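Local coordinates for putative uncharacterized protein (Ustilago maydis, PDB 4GNX) that probably serves as the large subunit of replication protein A, binding single-stranded DNA through a series of OB-fold domains, at residues Thr367-Met372 / Tyr400-Arg405; Tyr342-Ser347 / Gly375-Leu380; Val276-Glu281 / Phe292-Thr297. One frame throughout, in Å; residues are numbered along the deposited sequence.

Contact 1 (Thr367-Met372 / Tyr400-Arg405); sequences TQLIGM and YMFNCR. With nucleotides of chain G.
L369 covers one face of the Y400 ring with CD1 and meets the edge of the F402 ring, near its plane, with CD2. Y400 CB lies over one face of F402, offset toward its rim, so the two aromatic residues of strand 398-411 also pack on each other. The arrangement belongs to an OB fold, the five-stranded barrel in which helix 363-370 follows the third strand and packs beside the fourth.

The evidence for a CH-pi contact is direct: L369 CD1 is 4.1 Å from the centroid of the Y400 ring and 17° off its normal. The methyl is displaced toward the CE2 side, its distance to Y400 CE2 being 3.9 Å. L369 and Y400 run past each other in opposite senses, which brings the leucine tip over the tyrosine and the Y400 hydroxyl back toward the helix backbone, with OH 3.9 Å from Q368 O. With CG anti to its own carbonyl carbon (chi1 -62°), Y400 projects its ring toward the helix. The second branch of the leucine is looser, L369 CD2 standing 4.4 Å from F402 CE2. Q368 approaches the Y400 ring obliquely through OE1, while its NE2 donates to A424 O on strand 414-426. A424 of that strand also touches L369 and F402, adding to the apolar layer.

As the chain leaves the helix, T367 O accepts from the backbone N atoms of I370, G371 and M372. At the other end of the strand segment the chemistry turns to DNA: R405, bent at chi3, has DT10 O2 of chain G at the edge of its guanidinium, 3.6 Å from NH1, and DT11 OP1 of chain G obliquely placed, 3.4 Å from the same R405 NH1.

Contact 2 (Tyr342-Ser347 / Gly375-Leu380); sequences YRYILS and GELHKL. With nucleotides of chain G.
Aromatic stacking dominates, with Y342 of the strand lying face to face with H378 of the helix. Their centroids are 3.9 Å apart and their planes meet at 23°, so the rings are nearly but not fully parallel. The overlap is offset: Y342 CZ sits over the centre of the imidazole, 3.4 Å above its plane, whereas H378 CG lies toward the rim of the phenol ring. H378 reaches this place with CG anti to its backbone N (chi1 -179°), which carries the imidazole off the helix toward the strand. One turn earlier on helix 374-381, the backbone of G375 passes beside the base of the tyrosine, its N lying 4.0 Å from Y342 CB.

Apolar packing forms the second group. Y344 and L377 cross at about a right angle; L377 CB and CG each lie 3.7 Å from Y344 OH, and L377 CD1 is at the edge of the ring, 4.2 Å from Y344 CE2. The Y344 hydroxyl, buried among these carbons, is satisfied by M372 O just before the helix. L377 also packs on L306 and F388, so it bridges the sheet and the next helix, 385-395.

Polar contact with DNA makes the third group, at the far end of the strand segment: S347 OG donates to O2 of DT18 of chain G over 2.8 Å. R343 packs on a thymine base and I345 on a sugar, so alternate strand residues serve the nucleic acid, while Y342 and Y344 meet the helix. The segment axes cross at 98° with a closest approach of 8.4 Å. This division of one strand between a helix layer and bound single-stranded DNA is characteristic of a DNA-binding OB fold, here its second strand.

Contact 3 (Val276-Glu281 / Phe292-Thr297); sequences VQVKDE and FNVRAT
V278 lies broadside over the F292 ring, and the two side chains cross at about a right angle. Both valine methyls are on the same face, astride it: CG2 is over the CD1 side, 4.0 Å from F292 CD1, and CG1 is over the far side, 4.0 Å from F292 CZ. Each stands about 3.9 Å above the ring plane, so the isopropyl fork is level with the ring instead of tilted into it. The CH-pi geometry is clear for CG2, which is 4.1 Å from the F292 centroid and 15° off the normal.

The torsions account for this placement. F292 holds CG between its backbone N and carbonyl carbon (chi1 60°), and V278 has CG1 anti to its backbone N (chi1 177°), an arrangement that turns both branches toward the strand. CG2 does double work, since it is also 4.2 Å from V294 CG2, two residues along the strand on the same side. V294 thus extends the apolar patch past the ring, though the area it contributes is small. Y419 of strand 414-426 touches both V278 and F292, and R273 and L283 pack on V278 as well, burying the valine from several directions.

Polar groups anchor the elements away from this patch. Near the start of the helix Q277 OE1 accepts from T274 N, and V276 N donates to T354 OG1, which ties the helix to the turn between two barrel strands. F292 and V294 pair through their backbones with C404 and F402 of the neighbouring strand. Helix 275-280, just ahead of strand 290-310, thus packs through V278 on the first strand of the C-terminal OB-fold barrel.

All three contacts join a helix to the same antiparallel sheet. Contacts 1 and 3 are buried and rely on aliphatic methyls over aromatic faces, whereas contact 2 is only partly buried, lies farthest from the centre of the chain, and uses a tyrosine-histidine stack. Contacts 1 and 3 sit on neighbouring strands, joined by a probable hydrogen bond from C404 N to F292 O of 2.8 Å. Contacts 1 and 2 use helices that follow each other in the chain and touch directly, with I370 CD1 3.7 Å from Y344 CE2. Contacts 2 and 3 do not touch, their nearest atoms being about 11 Å apart. DNA lies beside strand segments 342-347 and 400-405.

Contact 1 (Thr367-Met372 / Tyr400-Arg405)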
loop_
_atom_site.group_PDB
_atom_site.type_symbol
_atom_site.label_atom_id
_atom_site.label_comp_id
_atom_site.label_asym_id
_atom_site.label_seq_id
_atom_site.Cartn_x
_atom_site.Cartn_y
_atom_site.Cartn_z
ATOM N N THR C 367 -23.193 -0.099 10.072
ATOM C CA THR C 367 -24.179 0.747 9.394
ATOM C C THR C 367 -23.690 1.241 8.040
ATOM O O THR C 367 -24.426 1.190 7.058
ATOM C CB THR C 367 -24.644 1.937 10.257
ATOM O OG1 THR C 367 -25.326 1.446 11.413
ATOM C CG2 THR C 367 -25.601 2.819 9.483
ATOM N N GLN C 368 -22.451 1.710 7.988
ATOM C CA GLN C 368 -21.869 2.124 6.721
ATOM C C GLN C 368 -21.574 0.931 5.828
ATOM O O GLN C 368 -21.551 1.048 4.607
ATOM C CB GLN C 368 -20.604 2.947 6.931
ATOM C CG GLN C 368 -19.575 2.271 7.819
ATOM C CD GLN C 368 -18.168 2.786 7.580
ATOM O OE1 GLN C 368 -17.760 3.032 6.432
ATOM N NE2 GLN C 368 -17.407 2.946 8.669
ATOM N N LEU C 369 -21.355 -0.225 6.426
ATOM C CA LEU C 369 -21.139 -1.394 5.611
ATOM C C LEU C 369 -22.403 -1.828 4.880
ATOM O O LEU C 369 -22.327 -2.551 3.899
ATOM C CB LEU C 369 -20.539 -2.529 6.433
ATOM C CG LEU C 369 -19.046 -2.717 6.135
ATOM C CD1 LEU C 369 -18.184 -1.540 6.583
ATOM C CD2 LEU C 369 -18.530 -3.990 6.763
ATOM N N ILE C 370 -23.557 -1.355 5.343
ATOM C CA ILE C 370 -24.846 -1.731 4.754
ATOM C C ILE C 370 -25.606 -0.502 4.233
ATOM O O ILE C 370 -26.501 -0.620 3.397
ATOM C CB ILE C 370 -25.685 -2.564 5.757
ATOM C CG1 ILE C 370 -24.947 -3.870 6.070
ATOM C CG2 ILE C 370 -27.076 -2.880 5.211
ATOM C CD1 ILE C 370 -25.234 -4.427 7.438
ATOM N N GLY C 371 -25.217 0.679 4.707
ATOM C CA GLY C 371 -25.769 1.945 4.221
ATOM C C GLY C 371 -27.129 2.169 4.834
ATOM O O GLY C 371 -27.996 2.797 4.225
ATOM N N MET C 372 -27.302 1.655 6.050
ATOM C CA MET C 372 -28.606 1.565 6.677
ATOM C C MET C 372 -28.452 1.209 8.143
ATOM O O MET C 372 -27.614 0.386 8.493
ATOM C CB MET C 372 -29.356 0.444 6.003
ATOM C CG MET C 372 -30.823 0.681 5.855
ATOM S SD MET C 372 -31.558 -0.747 5.063
ATOM C CE MET C 372 -30.712 -0.712 3.480
ATOM N N TYR C 400 -12.568 -1.961 1.625
ATOM C CA TYR C 400 -12.362 -1.088 2.791
ATOM C C TYR C 400 -10.993 -1.191 3.398
ATOM O O TYR C 400 -10.373 -2.249 3.353
ATOM C CB TYR C 400 -13.375 -1.403 3.911
ATOM C CG TYR C 400 -14.801 -1.189 3.519
ATOM C CD1 TYR C 400 -15.522 -2.179 2.872
ATOM C CD2 TYR C 400 -15.411 0.010 3.771
ATOM C CE1 TYR C 400 -16.823 -1.975 2.490
ATOM C CE2 TYR C 400 -16.717 0.231 3.400
ATOM C CZ TYR C 400 -17.418 -0.764 2.762
ATOM O OH TYR C 400 -18.724 -0.523 2.410
ATOM N N MET C 401 -10.537 -0.092 3.988
ATOM C CA MET C 401 -9.487 -0.166 4.982
ATOM C C MET C 401 -10.145 -0.519 6.295
ATOM O O MET C 401 -11.060 0.167 6.736
ATOM C CB MET C 401 -8.726 1.144 5.107
ATOM C CG MET C 401 -7.433 1.200 4.289
ATOM S SD MET C 401 -6.217 -0.098 4.653
ATOM C CE MET C 401 -6.310 -0.149 6.444
ATOM N N PHE C 402 -9.698 -1.606 6.904
ATOM C CA PHE C 402 -10.254 -2.054 8.170
ATOM C C PHE C 402 -9.250 -1.906 9.297
ATOM O O PHE C 402 -8.131 -2.402 9.228
ATOM C CB PHE C 402 -10.646 -3.532 8.088
ATOM C CG PHE C 402 -11.815 -3.817 7.209
ATOM C CD1 PHE C 402 -11.637 -4.492 6.010
ATOM C CD2 PHE C 402 -13.098 -3.452 7.594
ATOM C CE1 PHE C 402 -12.713 -4.775 5.187
ATOM C CE2 PHE C 402 -14.182 -3.730 6.782
ATOM C CZ PHE C 402 -13.991 -4.398 5.576
ATOM N N ASN C 403 -9.665 -1.237 10.349
ATOM C CA ASN C 403 -8.848 -1.133 11.532
ATOM C C ASN C 403 -9.377 -2.116 12.560
ATOM O O ASN C 403 -10.548 -2.070 12.942
ATOM C CB ASN C 403 -8.873 0.296 12.073
ATOM C CG ASN C 403 -7.819 0.522 13.125
ATOM O OD1 ASN C 403 -6.736 -0.053 13.045
ATOM N ND2 ASN C 403 -8.127 1.343 14.130
ATOM N N CYS C 404 -8.517 -3.017 13.004
ATOM C CA CYS C 404 -8.973 -4.118 13.836
ATOM C C CYS C 404 -8.147 -4.367 15.069
ATOM O O CYS C 404 -6.955 -4.052 15.126
ATOM C CB CYS C 404 -8.984 -5.423 13.048
ATOM S SG CYS C 404 -9.707 -5.320 11.411
ATOM N N ARG C 405 -8.814 -4.967 16.048
ATOM C CA ARG C 405 -8.165 -5.605 17.176
ATOM C C ARG C 405 -8.381 -7.115 17.044
ATOM O O ARG C 405 -9.349 -7.567 16.417
ATOM C CB ARG C 405 -8.731 -5.072 18.498
ATOM C CG ARG C 405 -10.194 -4.632 18.423
ATOM C CD ARG C 405 -10.686 -4.016 19.727
ATOM N NE ARG C 405 -10.813 -5.021 20.780
ATOM C CZ ARG C 405 -10.910 -4.756 22.083
ATOM N NH1 ARG C 405 -10.891 -3.502 22.532
ATOM N NH2 ARG C 405 -11.019 -5.755 22.954
ATOM P P DT G 11 -11.571 0.685 23.146
ATOM O OP1 DT G 11 -12.166 -0.403 22.325
ATOM O OP2 DT G 11 -11.542 2.066 22.601
ATOM O "O5'" DT G 11 -12.308 0.744 24.561
ATOM C "C5'" DT G 11 -13.256 -0.263 24.996
ATOM C "C4'" DT G 11 -14.620 -0.044 24.376
ATOM O "O4'" DT G 11 -15.048 -1.267 23.742
ATOM C "C3'" DT G 11 -15.748 0.287 25.351
ATOM O "O3'" DT G 11 -16.815 1.006 24.704
ATOM C "C2'" DT G 11 -16.194 -1.086 25.821
ATOM C "C1'" DT G 11 -15.934 -1.977 24.604
ATOM N N1 DT G 11 -15.311 -3.271 24.905
ATOM C C2 DT G 11 -15.209 -4.188 23.883
ATOM O O2 DT G 11 -15.631 -3.982 22.757
ATOM N N3 DT G 11 -14.594 -5.365 24.232
ATOM C C4 DT G 11 -14.076 -5.703 25.469
ATOM O O4 DT G 11 -13.550 -6.801 25.631
ATOM C C5 DT G 11 -14.210 -4.688 26.491
ATOM C C7 DT G 11 -13.679 -4.963 27.862
ATOM C C6 DT G 11 -14.806 -3.536 26.160
ATOM P P DT G 10 -4.109 1.088 25.286
ATOM O OP1 DT G 10 -4.051 2.499 25.756
ATOM O OP2 DT G 10 -4.242 -0.006 26.282
ATOM O "O5'" DT G 10 -5.334 0.984 24.264
ATOM C "C5'" DT G 10 -6.679 1.372 24.648
ATOM C "C4'" DT G 10 -7.704 0.449 24.024
ATOM O "O4'" DT G 10 -7.410 -0.920 24.390
ATOM C "C3'" DT G 10 -9.159 0.679 24.446
ATOM O "O3'" DT G 10 -10.028 0.279 23.376
ATOM C "C2'" DT G 10 -9.339 -0.313 25.580
ATOM C "C1'" DT G 10 -8.523 -1.488 25.070
ATOM N N1 DT G 10 -8.009 -2.399 26.112
ATOM C C2 DT G 10 -8.793 -3.468 26.482
ATOM O O2 DT G 10 -9.893 -3.687 26.001
ATOM N N3 DT G 10 -8.240 -4.275 27.447
ATOM C C4 DT G 10 -7.011 -4.124 28.060
ATOM O O4 DT G 10 -6.648 -4.931 28.911
ATOM C C5 DT G 10 -6.239 -2.983 27.619
ATOM C C7 DT G 10 -4.894 -2.736 28.228
ATOM C C6 DT G 10 -6.769 -2.189 26.680
#

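Contact 2 (Tyr342-Ser347 / Gly375-Leu380)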
loop_
_atom_site.group_PDB
_atom_site.type_symbol
_atom_site.label_atom_id
_atom_site.label_comp_id
_atom_site.label_asym_id
_atom_site.label_seq_id
_atom_site.Cartn_x
_atom_site.Cartn_y
_atom_site.Cartn_z
ATOM N N TYR C 342 -32.870 -1.852 17.447
ATOM C CA TYR C 342 -32.134 -2.892 16.747
ATOM C C TYR C 342 -30.701 -2.470 16.549
ATOM O O TYR C 342 -30.431 -1.402 16.024
ATOM C CB TYR C 342 -32.804 -3.247 15.424
ATOM C CG TYR C 342 -34.203 -3.817 15.589
ATOM C CD1 TYR C 342 -35.327 -2.998 15.437
ATOM C CD2 TYR C 342 -34.404 -5.166 15.905
ATOM C CE1 TYR C 342 -36.611 -3.505 15.578
ATOM C CE2 TYR C 342 -35.687 -5.683 16.048
ATOM C CZ TYR C 342 -36.786 -4.847 15.886
ATOM O OH TYR C 342 -38.072 -5.335 16.032
ATOM N N ARG C 343 -29.788 -3.305 17.014
ATOM C CA ARG C 343 -28.373 -3.039 16.870
ATOM C C ARG C 343 -27.712 -4.157 16.072
ATOM O O ARG C 343 -28.155 -5.300 16.107
ATOM C CB ARG C 343 -27.709 -2.909 18.241
ATOM C CG ARG C 343 -28.088 -1.660 19.005
ATOM C CD ARG C 343 -27.140 -1.399 20.165
ATOM N NE ARG C 343 -25.947 -0.619 19.804
ATOM C CZ ARG C 343 -25.915 0.706 19.644
ATOM N NH1 ARG C 343 -27.010 1.450 19.784
ATOM N NH2 ARG C 343 -24.775 1.301 19.335
ATOM N N TYR C 344 -26.650 -3.817 15.357
ATOM C CA TYR C 344 -25.915 -4.803 14.571
ATOM C C TYR C 344 -24.983 -5.649 15.417
ATOM O O TYR C 344 -24.376 -5.174 16.379
ATOM C CB TYR C 344 -25.104 -4.139 13.450
ATOM C CG TYR C 344 -25.921 -3.692 12.248
ATOM C CD1 TYR C 344 -25.989 -2.344 11.880
ATOM C CD2 TYR C 344 -26.632 -4.612 11.482
ATOM C CE1 TYR C 344 -26.732 -1.929 10.784
ATOM C CE2 TYR C 344 -27.380 -4.201 10.390
ATOM C CZ TYR C 344 -27.424 -2.862 10.051
ATOM O OH TYR C 344 -28.167 -2.466 8.969
ATOM N N ILE C 345 -24.896 -6.916 15.032
ATOM C CA ILE C 345 -23.835 -7.826 15.461
ATOM C C ILE C 345 -23.255 -8.498 14.218
ATOM O O ILE C 345 -23.338 -9.705 14.033
ATOM C CB ILE C 345 -24.336 -8.837 16.508
ATOM C CG1 ILE C 345 -25.814 -9.192 16.242
ATOM C CG2 ILE C 345 -24.162 -8.227 17.886
ATOM C CD1 ILE C 345 -26.417 -10.272 17.126
ATOM N N LEU C 346 -22.667 -7.675 13.370
ATOM C CA LEU C 346 -22.260 -8.070 12.040
ATOM C C LEU C 346 -21.177 -9.150 12.000
ATOM O O LEU C 346 -20.129 -9.030 12.637
ATOM C CB LEU C 346 -21.754 -6.841 11.306
ATOM C CG LEU C 346 -21.302 -7.020 9.858
ATOM C CD1 LEU C 346 -22.424 -6.546 8.950
ATOM C CD2 LEU C 346 -20.042 -6.201 9.617
ATOM N N SER C 347 -21.437 -10.198 11.228
ATOM C CA SER C 347 -20.423 -11.201 10.956
ATOM C C SER C 347 -20.091 -11.191 9.467
ATOM O O SER C 347 -20.914 -11.602 8.637
ATOM C CB SER C 347 -20.921 -12.578 11.370
ATOM O OG SER C 347 -19.838 -13.388 11.773
ATOM N N GLY C 375 -32.414 -0.760 12.328
ATOM C CA GLY C 375 -33.850 -0.514 12.314
ATOM C C GLY C 375 -34.387 -0.473 10.899
ATOM O O GLY C 375 -35.409 -1.104 10.595
ATOM N N GLU C 376 -33.681 0.255 10.029
ATOM C CA GLU C 376 -34.075 0.410 8.625
ATOM C C GLU C 376 -34.034 -0.935 7.883
ATOM O O GLU C 376 -34.879 -1.234 7.027
ATOM C CB GLU C 376 -33.154 1.413 7.926
ATOM C CG GLU C 376 -33.256 2.867 8.382
ATOM C CD GLU C 376 -32.172 3.767 7.770
ATOM O OE1 GLU C 376 -30.972 3.578 8.087
ATOM O OE2 GLU C 376 -32.517 4.682 6.979
ATOM N N LEU C 377 -33.037 -1.738 8.220
ATOM C CA LEU C 377 -32.886 -3.045 7.628
ATOM C C LEU C 377 -34.052 -3.946 8.000
ATOM O O LEU C 377 -34.627 -4.625 7.142
ATOM C CB LEU C 377 -31.588 -3.675 8.111
ATOM C CG LEU C 377 -30.751 -4.415 7.080
ATOM C CD1 LEU C 377 -30.229 -5.669 7.740
ATOM C CD2 LEU C 377 -31.521 -4.753 5.812
ATOM N N HIS C 378 -34.384 -3.931 9.294
ATOM C CA HIS C 378 -35.456 -4.727 9.885
ATOM C C HIS C 378 -36.764 -4.496 9.190
ATOM O O HIS C 378 -37.436 -5.435 8.788
ATOM C CB HIS C 378 -35.563 -4.389 11.367
ATOM C CG HIS C 378 -36.621 -5.167 12.090
ATOM N ND1 HIS C 378 -37.778 -4.610 12.485
ATOM C CD2 HIS C 378 -36.677 -6.511 12.466
ATOM C CE1 HIS C 378 -38.543 -5.545 13.086
ATOM N NE2 HIS C 378 -37.866 -6.706 13.080
ATOM N N LYS C 379 -37.115 -3.229 9.025
ATOM C CA LYS C 379 -38.335 -2.842 8.348
ATOM C C LYS C 379 -38.357 -3.357 6.909
ATOM O O LYS C 379 -39.387 -3.823 6.411
ATOM C CB LYS C 379 -38.440 -1.324 8.368
ATOM C CG LYS C 379 -39.811 -0.778 8.032
ATOM C CD LYS C 379 -39.772 0.737 8.065
ATOM C CE LYS C 379 -40.662 1.324 6.987
ATOM N NZ LYS C 379 -39.862 2.293 6.185
ATOM N N LEU C 380 -37.202 -3.275 6.254
ATOM C CA LEU C 380 -37.043 -3.706 4.877
ATOM C C LEU C 380 -37.272 -5.195 4.756
ATOM O O LEU C 380 -37.827 -5.664 3.762
ATOM C CB LEU C 380 -35.651 -3.343 4.390
ATOM C CG LEU C 380 -35.305 -3.576 2.913
ATOM C CD1 LEU C 380 -36.114 -2.675 1.990
ATOM C CD2 LEU C 380 -33.808 -3.371 2.694
ATOM P P DT G 18 -19.857 -22.955 10.636
ATOM O OP1 DT G 18 -20.818 -24.041 10.969
ATOM O OP2 DT G 18 -18.504 -23.300 10.131
ATOM O "O5'" DT G 18 -20.562 -22.006 9.569
ATOM C "C5'" DT G 18 -21.954 -21.648 9.692
ATOM C "C4'" DT G 18 -22.139 -20.171 9.425
ATOM O "O4'" DT G 18 -21.361 -19.433 10.385
ATOM C "C3'" DT G 18 -21.653 -19.704 8.053
ATOM O "O3'" DT G 18 -22.703 -19.677 7.069
ATOM C "C2'" DT G 18 -21.051 -18.332 8.312
ATOM C "C1'" DT G 18 -20.920 -18.213 9.825
ATOM N N1 DT G 18 -19.560 -17.963 10.329
ATOM C C2 DT G 18 -19.381 -16.871 11.146
ATOM O O2 DT G 18 -20.281 -16.101 11.436
ATOM N N3 DT G 18 -18.099 -16.708 11.610
ATOM C C4 DT G 18 -17.009 -17.516 11.354
ATOM O O4 DT G 18 -15.917 -17.242 11.844
ATOM C C5 DT G 18 -17.271 -18.653 10.500
ATOM C C7 DT G 18 -16.146 -19.583 10.164
ATOM C C6 DT G 18 -18.519 -18.821 10.042
#

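Contact 3 (Val276-Glu281 / Phe292-Thr297)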
loop_
_atom_site.group_PDB
_atom_site.type_symbol
_atom_site.label_atom_id
_atom_site.label_comp_id
_atom_site.label_asym_id
_atom_site.label_seq_id
_atom_site.Cartn_x
_atom_site.Cartn_y
_atom_site.Cartn_z
ATOM N N VAL C 276 -2.851 -13.094 5.214
ATOM C CA VAL C 276 -1.933 -14.176 5.468
ATOM C C VAL C 276 -0.982 -13.790 6.602
ATOM O O VAL C 276 -0.691 -14.618 7.470
ATOM C CB VAL C 276 -1.185 -14.639 4.212
ATOM C CG1 VAL C 276 -0.207 -13.585 3.718
ATOM C CG2 VAL C 276 -0.461 -15.939 4.503
ATOM N N GLN C 277 -0.534 -12.531 6.609
ATOM C CA GLN C 277 0.377 -12.056 7.652
ATOM C C GLN C 277 -0.289 -12.128 9.014
ATOM O O GLN C 277 0.294 -12.658 9.957
ATOM C CB GLN C 277 0.860 -10.644 7.378
ATOM C CG GLN C 277 1.831 -10.571 6.222
ATOM C CD GLN C 277 2.206 -9.159 5.870
ATOM O OE1 GLN C 277 1.355 -8.274 5.785
ATOM N NE2 GLN C 277 3.489 -8.937 5.656
ATOM N N VAL C 278 -1.527 -11.642 9.098
ATOM C CA VAL C 278 -2.271 -11.655 10.347
ATOM C C VAL C 278 -2.323 -13.045 10.952
ATOM O O VAL C 278 -1.993 -13.200 12.131
ATOM C CB VAL C 278 -3.695 -11.103 10.181
ATOM C CG1 VAL C 278 -4.466 -11.191 11.499
ATOM C CG2 VAL C 278 -3.642 -9.658 9.687
ATOM N N LYS C 279 -2.697 -14.049 10.152
ATOM C CA LYS C 279 -2.730 -15.447 10.611
ATOM C C LYS C 279 -1.345 -16.062 10.867
ATOM O O LYS C 279 -1.151 -16.718 11.883
ATOM C CB LYS C 279 -3.515 -16.311 9.636
ATOM C CG LYS C 279 -4.986 -15.952 9.526
ATOM C CD LYS C 279 -5.450 -16.154 8.095
ATOM C CE LYS C 279 -6.957 -16.283 7.976
ATOM N NZ LYS C 279 -7.440 -17.547 8.584
ATOM N N ASP C 280 -0.388 -15.834 9.960
ATOM C CA ASP C 280 0.975 -16.388 10.088
ATOM C C ASP C 280 1.696 -15.882 11.321
ATOM O O ASP C 280 2.516 -16.589 11.899
ATOM C CB ASP C 280 1.837 -16.054 8.871
ATOM C CG ASP C 280 1.526 -16.922 7.656
ATOM O OD1 ASP C 280 0.548 -17.719 7.705
ATOM O OD2 ASP C 280 2.277 -16.802 6.645
ATOM N N GLU C 281 1.398 -14.649 11.715
ATOM C CA GLU C 281 2.014 -14.045 12.889
ATOM C C GLU C 281 1.251 -14.355 14.171
ATOM O O GLU C 281 1.628 -13.883 15.240
ATOM C CB GLU C 281 2.144 -12.539 12.699
ATOM C CG GLU C 281 3.073 -12.134 11.573
ATOM C CD GLU C 281 2.676 -10.805 10.950
ATOM O OE1 GLU C 281 1.766 -10.143 11.511
ATOM O OE2 GLU C 281 3.264 -10.429 9.894
ATOM N N PHE C 292 -4.220 -4.049 13.918
ATOM C CA PHE C 292 -3.744 -4.044 12.553
ATOM C C PHE C 292 -4.720 -3.367 11.619
ATOM O O PHE C 292 -5.878 -3.174 11.959
ATOM C CB PHE C 292 -3.476 -5.473 12.079
ATOM C CG PHE C 292 -4.689 -6.365 12.102
ATOM C CD1 PHE C 292 -5.543 -6.444 10.991
ATOM C CD2 PHE C 292 -4.977 -7.147 13.222
ATOM C CE1 PHE C 292 -6.655 -7.285 11.006
ATOM C CE2 PHE C 292 -6.089 -7.981 13.246
ATOM C CZ PHE C 292 -6.927 -8.058 12.137
ATOM N N ASN C 293 -4.210 -3.009 10.441
ATOM C CA ASN C 293 -4.993 -2.512 9.313
ATOM C C ASN C 293 -4.921 -3.484 8.155
ATOM O O ASN C 293 -3.868 -4.026 7.870
ATOM C CB ASN C 293 -4.468 -1.151 8.864
ATOM C CG ASN C 293 -4.898 -0.031 9.792
ATOM O OD1 ASN C 293 -6.017 -0.040 10.322
ATOM N ND2 ASN C 293 -4.009 0.946 10.001
ATOM N N VAL C 294 -6.053 -3.705 7.502
ATOM C CA VAL C 294 -6.121 -4.565 6.312
ATOM C C VAL C 294 -7.014 -3.962 5.218
ATOM O O VAL C 294 -8.154 -3.588 5.461
ATOM C CB VAL C 294 -6.589 -5.997 6.660
ATOM C CG1 VAL C 294 -6.951 -6.780 5.421
ATOM C CG2 VAL C 294 -5.492 -6.754 7.355
ATOM N N ARG C 295 -6.474 -3.847 4.014
ATOM C CA ARG C 295 -7.292 -3.545 2.846
ATOM C C ARG C 295 -7.934 -4.866 2.451
ATOM O O ARG C 295 -7.216 -5.820 2.138
ATOM C CB ARG C 295 -6.415 -3.053 1.700
ATOM C CG ARG C 295 -7.127 -2.117 0.754
ATOM C CD ARG C 295 -6.414 -1.885 -0.578
ATOM N NE ARG C 295 -5.012 -1.447 -0.530
ATOM C CZ ARG C 295 -4.586 -0.272 -0.071
ATOM N NH1 ARG C 295 -5.425 0.616 0.450
ATOM N NH2 ARG C 295 -3.295 0.009 -0.115
ATOM N N ALA C 296 -9.262 -4.952 2.495
ATOM C CA ALA C 296 -9.952 -6.173 2.078
ATOM C C ALA C 296 -11.305 -5.894 1.464
ATOM O O ALA C 296 -11.841 -4.782 1.602
ATOM C CB ALA C 296 -10.082 -7.145 3.228
ATOM N N THR C 297 -11.847 -6.897 0.778
ATOM C CA THR C 297 -13.117 -6.749 0.092
ATOM C C THR C 297 -14.154 -7.547 0.834
ATOM O O THR C 297 -13.913 -8.713 1.172
ATOM C CB THR C 297 -13.055 -7.281 -1.344
ATOM O OG1 THR C 297 -12.081 -6.535 -2.087
ATOM C CG2 THR C 297 -14.386 -7.147 -2.013
#